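Local coordinates for lactate dehydrogenase (Eimeria maxima, PDB 6CT6), which probably catalyses the NADH-dependent interconversion of pyruvate and lactate, and here holds the cofactor together with the pyruvate analogue oxamate, at residues B[153-158]-B[263-268]; B[160-165]-B[179-183]. All coordinates share one frame; numbering follows the deposited sequence.

How the contacts relate
The two contacts lie side by side, their centres about 12 Å apart, and share helix 157-172. Along the chain contact 2 is nested inside contact 1: segments 160-165 and 179-183 both fall between 153-158 and 263-268. Contact 1 joins the last parallel strand of the Rossmann sheet, 152-155, to the antiparallel strand 263-272; contact 2 sets the following helix against strand 179-184 of a separate small antiparallel sheet. Val-266 links them, CG1 lying 3.3 Å from Val-183 O and CG2 reaching Met-182 and Ser-161. The shared helix begins beside the nicotinamide, just after Met-155 and Ala-156, and nearly two turns on carries Arg-163, which holds oxamate.

Contact 1: residues B[153-158]-B[263-268]; sequences CGMAGM and RLFVSS. With NAI (1,4-dihydronicotinamide adenine dinucleotide), chain D.
Gly-154 and Ser-268 face each other as an antiparallel hydrogen-bonded pair, their CA atoms 4.5 Å apart. Gly-154 N gives its hydrogen to a lone pair of Ser-268 O, in the carbonyl plane, while Ser-268 N returns a bond of 2.9 Å to Gly-154 O, tilted 19° from the carbonyl plane of Gly-154. Glycine suits this place: without a side chain it lets Ser-268 CB settle 3.8 Å from Gly-154 N. Ser-268 OG, anti to its own N, hydrogen-bonds to Asp-135 of helix 134-145. Packing is equally close where helix 157-172 starts. Val-266 CB lies 3.8 Å from Gly-157 CA, and a second glycine keeps the branched valine against bare backbone.

This is the seam of the lactate/malate dehydrogenase fold, where the final parallel strand of the Rossmann half, 152-155, is flanked by the antiparallel strand 263-272, which extends the sheet into the C-terminal half. The strands pair only briefly, because the chain swings into helix 157-172 with Ala-156 at the N-cap position. A water fills the fork, accepting from Ala-156 N and Met-158 N and donating to Val-266 O over 2.7 Å, which satisfies buried backbone groups that have left the ladder. On the cofactor side, Met-155 O approaches the carboxamide O7N of NADH and Met-155 CE lies 3.6 Å from N7N.

Toward Arg-263, which is partly exposed, the contact is carried by side chains alone. Bent at chi2 (60°), the buried Met-158 brings SD to the edge of the Phe-265 ring, 3.9 Å from CD1, a Met-aromatic contact with a polarisable sulfur. Its methyl continues to Arg-263, whose guanidinium also has Phe-265 CE1 over the rim of one face. Met-158 additionally packs on Val-59 of the second subunit.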
loop_
_atom_site.group_PDB
_atom_site.type_symbol
_atom_site.label_atom_id
_atom_site.label_comp_id
_atom_site.label_asym_id
_atom_site.label_seq_id
_atom_site.Cartn_x
_atom_site.Cartn_y
_atom_site.Cartn_z
ATOM N N CYS B 153 7.961 4.113 21.762
ATOM C CA CYS B 153 9.192 4.289 21.007
ATOM C C CYS B 153 8.859 4.986 19.698
ATOM O O CYS B 153 7.692 5.192 19.357
ATOM C CB CYS B 153 9.888 2.951 20.737
ATOM S SG CYS B 153 8.940 1.833 19.688
ATOM N N GLY B 154 9.900 5.342 18.963
ATOM C CA GLY B 154 9.754 5.944 17.648
ATOM C C GLY B 154 10.329 5.032 16.582
ATOM O O GLY B 154 11.372 4.408 16.787
ATOM N N MET B 155 9.635 4.949 15.451
ATOM C CA MET B 155 10.129 4.221 14.290
ATOM C C MET B 155 11.024 5.146 13.479
ATOM O O MET B 155 10.576 6.199 13.011
ATOM C CB MET B 155 8.972 3.711 13.426
ATOM C CG MET B 155 9.385 2.763 12.282
ATOM S SD MET B 155 10.383 3.484 10.956
ATOM C CE MET B 155 9.256 4.675 10.228
ATOM N N ALA B 156 12.286 4.758 13.321
ATOM C CA ALA B 156 13.145 5.400 12.336
ATOM C C ALA B 156 14.306 4.493 11.955
ATOM O O ALA B 156 14.589 4.301 10.767
ATOM C CB ALA B 156 13.661 6.742 12.862
ATOM N N GLY B 157 14.973 3.916 12.955
ATOM C CA GLY B 157 16.176 3.143 12.684
ATOM C C GLY B 157 15.934 1.962 11.762
ATOM O O GLY B 157 16.779 1.633 10.925
ATOM N N MET B 158 14.783 1.301 11.904
ATOM C CA MET B 158 14.470 0.181 11.022
ATOM C C MET B 158 14.450 0.623 9.565
ATOM O O MET B 158 14.961 -0.084 8.687
ATOM C CB MET B 158 13.130 -0.443 11.415
ATOM C CG MET B 158 12.718 -1.635 10.554
ATOM S SD MET B 158 13.913 -2.983 10.640
ATOM C CE MET B 158 13.048 -4.271 9.742
ATOM N N ARG B 263 12.158 -9.503 18.475
ATOM C CA ARG B 263 13.068 -9.094 17.417
ATOM C C ARG B 263 13.780 -7.802 17.803
ATOM O O ARG B 263 13.315 -7.026 18.640
ATOM C CB ARG B 263 12.331 -8.893 16.092
ATOM C CG ARG B 263 12.221 -10.145 15.245
ATOM C CD ARG B 263 11.631 -9.834 13.877
ATOM N NE ARG B 263 12.511 -8.997 13.067
ATOM C CZ ARG B 263 12.293 -8.704 11.787
ATOM N NH1 ARG B 263 11.226 -9.188 11.167
ATOM N NH2 ARG B 263 13.143 -7.933 11.126
ATOM N N LEU B 264 14.922 -7.576 17.166
ATOM C CA LEU B 264 15.751 -6.410 17.428
ATOM C C LEU B 264 15.472 -5.336 16.384
ATOM O O LEU B 264 15.530 -5.603 15.179
ATOM C CB LEU B 264 17.230 -6.796 17.420
ATOM C CG LEU B 264 18.232 -5.723 17.838
ATOM C CD1 LEU B 264 19.440 -6.383 18.477
ATOM C CD2 LEU B 264 18.657 -4.873 16.651
ATOM N N PHE B 265 15.174 -4.127 16.853
ATOM C CA PHE B 265 14.929 -2.974 15.994
ATOM C C PHE B 265 15.705 -1.785 16.538
ATOM O O PHE B 265 15.624 -1.489 17.734
ATOM C CB PHE B 265 13.441 -2.598 15.939
ATOM C CG PHE B 265 12.533 -3.696 15.460
ATOM C CD1 PHE B 265 12.313 -3.894 14.107
ATOM C CD2 PHE B 265 11.864 -4.500 16.368
ATOM C CE1 PHE B 265 11.460 -4.893 13.671
ATOM C CE2 PHE B 265 11.010 -5.500 15.938
ATOM C CZ PHE B 265 10.808 -5.696 14.590
ATOM N N VAL B 266 16.439 -1.095 15.670
ATOM C CA VAL B 266 16.924 0.234 16.031
ATOM C C VAL B 266 15.708 1.155 16.079
ATOM O O VAL B 266 15.070 1.404 15.053
ATOM C CB VAL B 266 17.978 0.752 15.045
ATOM C CG1 VAL B 266 18.470 2.130 15.482
ATOM C CG2 VAL B 266 19.142 -0.223 14.937
ATOM N N SER B 267 15.373 1.643 17.270
ATOM C CA SER B 267 14.189 2.460 17.478
ATOM C C SER B 267 14.543 3.605 18.417
ATOM O O SER B 267 15.489 3.521 19.205
ATOM C CB SER B 267 13.032 1.635 18.060
ATOM O OG SER B 267 12.838 0.434 17.330
ATOM N N SER B 268 13.771 4.685 18.326
ATOM C CA SER B 268 13.959 5.820 19.223
ATOM C C SER B 268 13.408 5.462 20.599
ATOM O O SER B 268 12.193 5.331 20.775
ATOM C CB SER B 268 13.275 7.060 18.654
ATOM O OG SER B 268 13.543 8.196 19.456
HETATM P PA NAI D . 0.184 12.609 5.540
HETATM O O1A NAI D . -0.016 14.107 5.474
HETATM O O2A NAI D . -0.125 11.761 4.329
HETATM O O5B NAI D . -0.699 12.066 6.768
HETATM C C5B NAI D . -0.786 12.797 7.987
HETATM C C4B NAI D . -2.223 12.720 8.471
HETATM O O4B NAI D . -2.347 13.140 9.831
HETATM C C3B NAI D . -3.150 13.616 7.654
HETATM O O3B NAI D . -4.137 12.811 7.005
HETATM C C2B NAI D . -3.779 14.553 8.668
HETATM O O2B NAI D . -5.146 14.851 8.379
HETATM C C1B NAI D . -3.635 13.737 9.938
HETATM N N9A NAI D . -3.788 14.493 11.200
HETATM C C8A NAI D . -3.523 15.788 11.466
HETATM N N7A NAI D . -3.819 16.066 12.766
HETATM C C5A NAI D . -4.285 14.937 13.333
HETATM C C6A NAI D . -4.777 14.511 14.658
HETATM N N6A NAI D . -4.839 15.378 15.689
HETATM N N1A NAI D . -5.164 13.224 14.807
HETATM C C2A NAI D . -5.111 12.335 13.796
HETATM N N3A NAI D . -4.677 12.658 12.570
HETATM C C4A NAI D . -4.262 13.912 12.290
HETATM O O3 NAI D . 1.703 12.327 6.018
HETATM P PN NAI D . 2.469 10.905 5.921
HETATM O O1N NAI D . 3.127 10.805 4.565
HETATM O O2N NAI D . 1.540 9.811 6.394
HETATM O O5D NAI D . 3.632 11.121 7.014
HETATM C C5D NAI D . 3.275 11.292 8.381
HETATM C C4D NAI D . 4.477 11.653 9.243
HETATM O O4D NAI D . 5.477 10.626 9.195
HETATM C C3D NAI D . 5.139 12.934 8.761
HETATM O O3D NAI D . 5.452 13.745 9.896
HETATM C C2D NAI D . 6.401 12.459 8.079
HETATM O O2D NAI D . 7.441 13.437 8.071
HETATM C C1D NAI D . 6.737 11.253 8.940
HETATM N N1N NAI D . 7.709 10.301 8.387
HETATM C C2N NAI D . 8.506 9.724 9.288
HETATM C C3N NAI D . 9.465 8.797 8.944
HETATM C C7N NAI D . 10.306 8.228 10.049
HETATM O O7N NAI D . 9.955 8.397 11.206
HETATM N N7N NAI D . 11.420 7.569 9.756
HETATM C C4N NAI D . 9.660 8.374 7.512
HETATM C C5N NAI D . 8.736 9.069 6.620
HETATM C C6N NAI D . 7.798 9.990 7.087
HETATM O O HOH W 1 12.625 1.848 13.989
#

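Contact 2: residues B[160-165]-B[179-183]; sequences DSSRLR and VQGMV. With OXM (oxamic acid), chain F.
Ser-161 OG is gripped twice: it receives the backbone N-H of Val-183 at 3.0 Å, with an angle of 154° at the hydrogen, and gives its own proton to Gly-157 O one turn earlier in the helix. The small hydroxyl, anti to its carbonyl carbon, points back along the helix and reaches the strand without holding it off, so Ser-161 CB can also rest 3.4 Å from Gly-181 O.

On one side of this serine, the packing is apolar. Asp-160 CB meets Val-183 CB at 3.6 Å, and the CG2 branch of that valine lies beside Asp-160 O and Leu-164 CB. Gly-181 has no side chain, which leaves room for Leu-164 CD2 and the Arg-165 stem to lie close to the backbone. Helix 157-172 thereby rests on strand 179-184, a helix-on-sheet layer of the C-terminal domain that helix 216-237 also covers through Leu-164 and Val-183.

At the other end, Arg-165 curls over the strand. Its chain bends at chi3 (51°), turning NE onto Val-179 O, 2.9 Å away and only 3° out of the guanidinium plane, while CB packs on Val-179 CG1. An arginine fits because its terminal nitrogens have further work: NH2 takes Pro-176 O and Asp-61 of the second subunit, and NH1 takes Ser-58 O of that subunit.

Arg-163 leaves the same helix in another direction and meets the oxamate carboxylate edge-on in a two-pronged grip, NH1 to O2 and NH2 to O3, each 3.0 Å. Asp-160 OD2 bonds to His-187, itself an oxamate ligand. The Asp-His pair and the substrate-binding arginine are those known from lactate dehydrogenases; seating this helix on the strand probably sets the position of both.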
loop_
_atom_site.group_PDB
_atom_site.type_symbol
_atom_site.label_atom_id
_atom_site.label_comp_id
_atom_site.label_asym_id
_atom_site.label_seq_id
_atom_site.Cartn_x
_atom_site.Cartn_y
_atom_site.Cartn_z
ATOM N N ASP B 160 15.931 3.527 8.268
ATOM C CA ASP B 160 17.281 3.939 7.900
ATOM C C ASP B 160 18.191 2.729 7.725
ATOM O O ASP B 160 18.976 2.664 6.768
ATOM C CB ASP B 160 17.839 4.892 8.960
ATOM C CG ASP B 160 17.090 6.214 9.011
ATOM O OD1 ASP B 160 16.726 6.730 7.934
ATOM O OD2 ASP B 160 16.860 6.734 10.126
ATOM N N SER B 161 18.093 1.756 8.635
ATOM C CA SER B 161 18.901 0.546 8.525
ATOM C C SER B 161 18.557 -0.245 7.268
ATOM O O SER B 161 19.446 -0.822 6.628
ATOM C CB SER B 161 18.710 -0.325 9.764
ATOM O OG SER B 161 19.151 0.344 10.933
ATOM N N SER B 162 17.272 -0.290 6.897
ATOM C CA SER B 162 16.881 -1.049 5.714
ATOM C C SER B 162 17.488 -0.460 4.452
ATOM O O SER B 162 17.763 -1.193 3.494
ATOM C CB SER B 162 15.359 -1.095 5.585
ATOM O OG SER B 162 14.851 0.134 5.088
ATOM N N ARG B 163 17.707 0.855 4.433
ATOM C CA ARG B 163 18.299 1.498 3.266
ATOM C C ARG B 163 19.790 1.197 3.178
ATOM O O ARG B 163 20.307 0.873 2.103
ATOM C CB ARG B 163 18.031 3.002 3.332
ATOM C CG ARG B 163 16.543 3.332 3.297
ATOM C CD ARG B 163 16.242 4.757 3.712
ATOM N NE ARG B 163 14.902 5.168 3.293
ATOM C CZ ARG B 163 14.275 6.256 3.733
ATOM N NH1 ARG B 163 14.854 7.053 4.620
ATOM N NH2 ARG B 163 13.059 6.547 3.288
ATOM N N LEU B 164 20.499 1.303 4.304
ATOM C CA LEU B 164 21.882 0.843 4.362
ATOM C C LEU B 164 21.996 -0.599 3.884
ATOM O O LEU B 164 22.854 -0.926 3.056
ATOM C CB LEU B 164 22.415 0.976 5.790
ATOM C CG LEU B 164 23.776 0.330 6.065
ATOM C CD1 LEU B 164 24.858 0.931 5.177
ATOM C CD2 LEU B 164 24.140 0.477 7.534
ATOM N N ARG B 165 21.133 -1.478 4.405
ATOM C CA ARG B 165 21.234 -2.900 4.090
ATOM C C ARG B 165 20.960 -3.170 2.614
ATOM O O ARG B 165 21.613 -4.024 2.004
ATOM C CB ARG B 165 20.271 -3.697 4.969
ATOM C CG ARG B 165 20.621 -3.687 6.454
ATOM C CD ARG B 165 19.485 -4.231 7.308
ATOM N NE ARG B 165 19.007 -5.527 6.823
ATOM C CZ ARG B 165 17.772 -5.782 6.391
ATOM N NH1 ARG B 165 16.833 -4.842 6.387
ATOM N NH2 ARG B 165 17.469 -7.000 5.972
ATOM N N VAL B 179 22.283 -9.402 5.247
ATOM C CA VAL B 179 23.032 -8.178 5.503
ATOM C C VAL B 179 22.524 -7.608 6.819
ATOM O O VAL B 179 21.369 -7.174 6.911
ATOM C CB VAL B 179 22.881 -7.158 4.366
ATOM C CG1 VAL B 179 23.681 -5.895 4.675
ATOM C CG2 VAL B 179 23.322 -7.760 3.042
ATOM N N GLN B 180 23.379 -7.611 7.839
ATOM C CA GLN B 180 23.083 -6.954 9.103
ATOM C C GLN B 180 23.676 -5.553 9.072
ATOM O O GLN B 180 24.856 -5.382 8.745
ATOM C CB GLN B 180 23.640 -7.742 10.289
ATOM C CG GLN B 180 22.978 -9.095 10.534
ATOM C CD GLN B 180 23.367 -10.147 9.512
ATOM O OE1 GLN B 180 24.544 -10.315 9.191
ATOM N NE2 GLN B 180 22.376 -10.862 8.993
ATOM N N GLY B 181 22.854 -4.556 9.397
ATOM C CA GLY B 181 23.266 -3.169 9.309
ATOM C C GLY B 181 22.445 -2.275 10.212
ATOM O O GLY B 181 21.243 -2.505 10.383
ATOM N N MET B 182 23.068 -1.252 10.799
ATOM C CA MET B 182 22.391 -0.376 11.745
ATOM C C MET B 182 22.711 1.083 11.453
ATOM O O MET B 182 23.859 1.430 11.153
ATOM C CB MET B 182 22.788 -0.704 13.182
ATOM C CG MET B 182 22.313 -2.062 13.656
ATOM S SD MET B 182 22.724 -2.370 15.381
ATOM C CE MET B 182 24.487 -2.661 15.241
ATOM N N VAL B 183 21.683 1.928 11.539
ATOM C CA VAL B 183 21.824 3.380 11.546
ATOM C C VAL B 183 21.255 3.858 12.876
ATOM O O VAL B 183 20.051 3.715 13.124
ATOM C CB VAL B 183 21.094 4.046 10.370
ATOM C CG1 VAL B 183 21.281 5.561 10.416
ATOM C CG2 VAL B 183 21.566 3.488 9.033
HETATM C C1 OXM F . 11.573 10.831 6.010
HETATM N N1 OXM F . 10.989 11.770 5.063
HETATM O O1 OXM F . 11.480 11.029 7.179
HETATM C C2 OXM F . 12.312 9.589 5.505
HETATM O O2 OXM F . 13.447 9.301 5.963
HETATM O O3 OXM F . 11.786 8.847 4.635
#